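Local coordinates for MATE family efflux transporter (Vibrio cholerae, PDB 6IDP), which probably exports drugs and other toxic compounds across the bacterial inner membrane, with conformational changes that depend on protons, at residues A[349-352]-A[353-357]; A[358-361]-A[362-365]. One frame throughout, in Å; residues are numbered along the deposited sequence.

Interaction 1 of 2, residues A[349-352]-A[353-357]; sequences LNLH and LVIVP. With OLC ((2R)-2,3-dihydroxypropyl (9Z)-octadec-9-enoate), chain E.
His352 O takes two backbone N-H groups from residues at and just past the end of helix 343-355, in the C-terminal MatE region of this transporter. Val356 N reaches it at 3.1 Å in a fairly straight bond (N-H...O 164°), while Ile355 N, 3.3 Å from the same His352 O, comes from above the carbonyl plane. One turn earlier Leu353 N bonds to Leu349 O at 3.0 Å. Leu351 O receives only weak bonds, from Val354 N and Ile355 N, so the winding slackens just ahead of Pro357, whose ring nitrogen has no hydrogen to give.

CG of His352 is anti to the backbone N (chi1 172°), beside the carbonyl carbon, which brings the ring within reach of Val356, and one ring face receives a CH-pi contact from Val356 CG2, 3.8 Å from the ring centroid. Leu353 CD2 lies at the ring edge, in plane. Phe411 of helix 379-435 meets the same imidazole edge-to-face; His352 ND1 is buried with no polar partner in the model. On another flank the Leu351 and Ile355 side chains cross, CD1 to CD1 at 3.7 Å. Val354 turns to the lipid, its CG1 3.9 Å from C4 of the monoolein acyl chain.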
# COMPACT_ATOMS: atom_id res chain seq x y z
N LEU A 349 -20.73 15.10 1.40
CA LEU A 349 -19.29 15.14 1.18
C LEU A 349 -18.67 16.41 1.76
O LEU A 349 -17.58 16.38 2.32
CB LEU A 349 -18.97 15.02 -0.32
CG LEU A 349 -17.50 15.12 -0.73
CD1 LEU A 349 -16.66 14.04 -0.06
CD2 LEU A 349 -17.37 15.04 -2.25
N ASN A 350 -19.39 17.52 1.63
CA ASN A 350 -18.98 18.79 2.23
C ASN A 350 -18.74 18.64 3.73
O ASN A 350 -17.78 19.18 4.28
CB ASN A 350 -20.04 19.87 1.97
CG ASN A 350 -19.54 21.28 2.22
OD1 ASN A 350 -18.53 21.49 2.90
ND2 ASN A 350 -20.25 22.26 1.67
N LEU A 351 -19.61 17.88 4.39
CA LEU A 351 -19.48 17.61 5.81
C LEU A 351 -18.25 16.76 6.11
O LEU A 351 -17.54 17.00 7.08
CB LEU A 351 -20.74 16.92 6.34
CG LEU A 351 -20.80 16.78 7.86
CD1 LEU A 351 -20.77 18.16 8.52
CD2 LEU A 351 -22.04 16.02 8.28
N HIS A 352 -18.01 15.76 5.27
CA HIS A 352 -16.87 14.87 5.45
C HIS A 352 -15.56 15.66 5.40
O HIS A 352 -14.65 15.43 6.19
CB HIS A 352 -16.86 13.78 4.38
CG HIS A 352 -15.63 12.94 4.38
ND1 HIS A 352 -15.55 11.73 5.04
CD2 HIS A 352 -14.42 13.13 3.79
CE1 HIS A 352 -14.34 11.21 4.86
NE2 HIS A 352 -13.64 12.04 4.11
N LEU A 353 -15.49 16.61 4.47
CA LEU A 353 -14.26 17.35 4.20
C LEU A 353 -13.88 18.35 5.29
O LEU A 353 -12.76 18.85 5.30
CB LEU A 353 -14.38 18.08 2.86
CG LEU A 353 -14.46 17.18 1.63
CD1 LEU A 353 -14.50 18.01 0.36
CD2 LEU A 353 -13.28 16.21 1.61
N VAL A 354 -14.81 18.66 6.19
CA VAL A 354 -14.53 19.60 7.28
C VAL A 354 -14.33 18.89 8.61
O VAL A 354 -13.90 19.50 9.59
CB VAL A 354 -15.65 20.66 7.44
CG1 VAL A 354 -15.82 21.47 6.18
CG2 VAL A 354 -16.96 20.00 7.85
N ILE A 355 -14.65 17.61 8.65
CA ILE A 355 -14.57 16.85 9.89
C ILE A 355 -13.38 15.89 9.92
O ILE A 355 -12.58 15.92 10.85
CB ILE A 355 -15.86 16.04 10.14
CG1 ILE A 355 -17.04 16.98 10.38
CG2 ILE A 355 -15.69 15.10 11.33
CD1 ILE A 355 -18.35 16.26 10.65
N VAL A 356 -13.26 15.06 8.89
CA VAL A 356 -12.27 13.99 8.88
C VAL A 356 -10.80 14.40 8.60
O VAL A 356 -9.90 13.90 9.26
CB VAL A 356 -12.67 12.90 7.86
CG1 VAL A 356 -11.67 11.75 7.86
CG2 VAL A 356 -14.07 12.38 8.18
N PRO A 357 -10.55 15.30 7.62
CA PRO A 357 -9.15 15.59 7.26
C PRO A 357 -8.24 16.03 8.40
O PRO A 357 -7.04 15.76 8.34
CB PRO A 357 -9.29 16.74 6.24
CG PRO A 357 -10.61 16.50 5.61
CD PRO A 357 -11.49 16.01 6.72
C8 OLC E . -20.22 25.91 4.42
C7 OLC E . -18.95 26.25 5.17
C6 OLC E . -18.96 25.64 6.55
C5 OLC E . -17.64 25.93 7.23
C4 OLC E . -17.11 24.68 7.91
C3 OLC E . -18.05 24.25 9.01
C2 OLC E . -17.33 23.28 9.93
C1 OLC E . -18.13 23.09 11.20

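Interaction 2 of 2, residues A[358-361]-A[362-365]; sequences ISLG and ALGI. With OLC ((2R)-2,3-dihydroxypropyl (9Z)-octadec-9-enoate), chain F.
Ala362 N gives its hydrogen to a water at 2.7 Å, and that water donates in turn to Ile358 O, 2.8 Å away. The water therefore bridges the lead-in to helix 360-375, where it joins a carbonyl and an amide four residues apart that do not bond directly. From there on the backbone closes by itself in regular i to i+4 fashion. Leu363 N lies in the carbonyl plane of Ser359 O at 3.1 Å; Gly364 N makes a shorter bond to Leu360 O, 2.8 Å, although it arrives from above that carbonyl's plane. Ile365 N completes the series on Gly361 O.

Side-chain contact within the turn is modest. Leu360 and Leu363 lie side by side and point the same way, meeting CD2 to CD2 at 4.1 Å. Ile365 has CG1 beside its own backbone N (chi1 -68°), which brings that methylene to 3.3 Å from Gly361 O. The lipid comes up against the backbone at Gly361: C18, the terminal methyl of a monoolein chain, rests 3.6 Å from Gly361 CA. The next carbon of the same chain, C17, lies 3.9 Å from Ile358 CD1.

Ser359 OG is tied to Val356 O in the preceding turn and to Asn418 ND2 of helix 379-435. Around the turn, Leu360 packs on Glu276 and Ala279 of helix 263-279, Leu363 on Arg389 and Asn418 of helix 379-435, and Ile365 on Cys314 and Leu318 of helix 303-330.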
# COMPACT_ATOMS: atom_id res chain seq x y z
N ILE A 358 -8.78 16.68 9.42
CA ILE A 358 -7.97 17.15 10.54
C ILE A 358 -7.42 15.98 11.36
O ILE A 358 -6.50 16.14 12.15
CB ILE A 358 -8.78 18.11 11.45
CG1 ILE A 358 -7.86 18.83 12.45
CG2 ILE A 358 -9.90 17.37 12.15
CD1 ILE A 358 -6.73 19.60 11.81
N SER A 359 -7.98 14.80 11.14
CA SER A 359 -7.56 13.60 11.86
C SER A 359 -6.54 12.78 11.08
O SER A 359 -6.02 11.79 11.59
CB SER A 359 -8.76 12.72 12.20
OG SER A 359 -9.23 12.05 11.04
N LEU A 360 -6.25 13.20 9.85
CA LEU A 360 -5.38 12.41 8.97
C LEU A 360 -3.91 12.51 9.38
O LEU A 360 -3.10 11.66 8.99
CB LEU A 360 -5.56 12.85 7.51
CG LEU A 360 -6.96 12.60 6.92
CD1 LEU A 360 -6.99 12.90 5.42
CD2 LEU A 360 -7.43 11.17 7.19
N GLY A 361 -3.56 13.52 10.16
CA GLY A 361 -2.23 13.62 10.71
C GLY A 361 -1.99 12.50 11.70
O GLY A 361 -0.96 11.83 11.67
N ALA A 362 -2.97 12.29 12.57
CA ALA A 362 -2.91 11.22 13.56
C ALA A 362 -2.96 9.84 12.90
O ALA A 362 -2.30 8.91 13.36
CB ALA A 362 -4.04 11.37 14.57
N LEU A 363 -3.75 9.71 11.84
CA LEU A 363 -3.82 8.45 11.11
C LEU A 363 -2.49 8.18 10.42
O LEU A 363 -2.01 7.05 10.38
CB LEU A 363 -4.96 8.47 10.09
CG LEU A 363 -5.16 7.21 9.24
CD1 LEU A 363 -5.34 5.98 10.12
CD2 LEU A 363 -6.36 7.37 8.31
N GLY A 364 -1.90 9.24 9.86
CA GLY A 364 -0.59 9.15 9.25
C GLY A 364 0.47 8.68 10.22
O GLY A 364 1.37 7.92 9.85
N ILE A 365 0.37 9.12 11.48
CA ILE A 365 1.29 8.68 12.52
C ILE A 365 1.15 7.17 12.74
O ILE A 365 2.15 6.46 12.86
CB ILE A 365 1.04 9.41 13.86
CG1 ILE A 365 1.42 10.89 13.74
CG2 ILE A 365 1.82 8.74 14.99
CD1 ILE A 365 2.89 11.12 13.44
C18 OLC F . -2.57 17.05 11.67
C10 OLC F . 1.47 20.49 14.25
C9 OLC F . 2.81 20.32 14.18
C17 OLC F . -3.40 17.83 12.67
C11 OLC F . 0.65 19.83 15.34
C8 OLC F . 3.55 19.46 15.19
C16 OLC F . -3.14 17.29 14.06
C12 OLC F . -0.79 20.32 15.26
C15 OLC F . -3.85 18.15 15.08
C13 OLC F . -1.72 19.22 15.73
C14 OLC F . -3.12 19.47 15.20
O HOH W 1 -4.31 14.62 13.06

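In the fold
Interactions 1 and 2 adjoin in the chain, their centres about 14 Å apart: 349-357 runs out of the end of helix 343-355, and residues 358-365 lead into helix 360-375, with Pro357 in the short link between. Both are largely buried, interaction 2 lying deeper, its centre about 17 Å from the centre of the chain, that of interaction 1 about 23 Å. Helices 263-279, 303-330 and 379-435 flank both; helix 332-339 also packs on interaction 1. Their chemistry differs. The outgoing end relies on a shared carbonyl, weak bonds and an aromatic face, the incoming one on a bridging water, regular helical bonds and two glycines. Monoolein touches both, and the Ser359 side chain ties the two together.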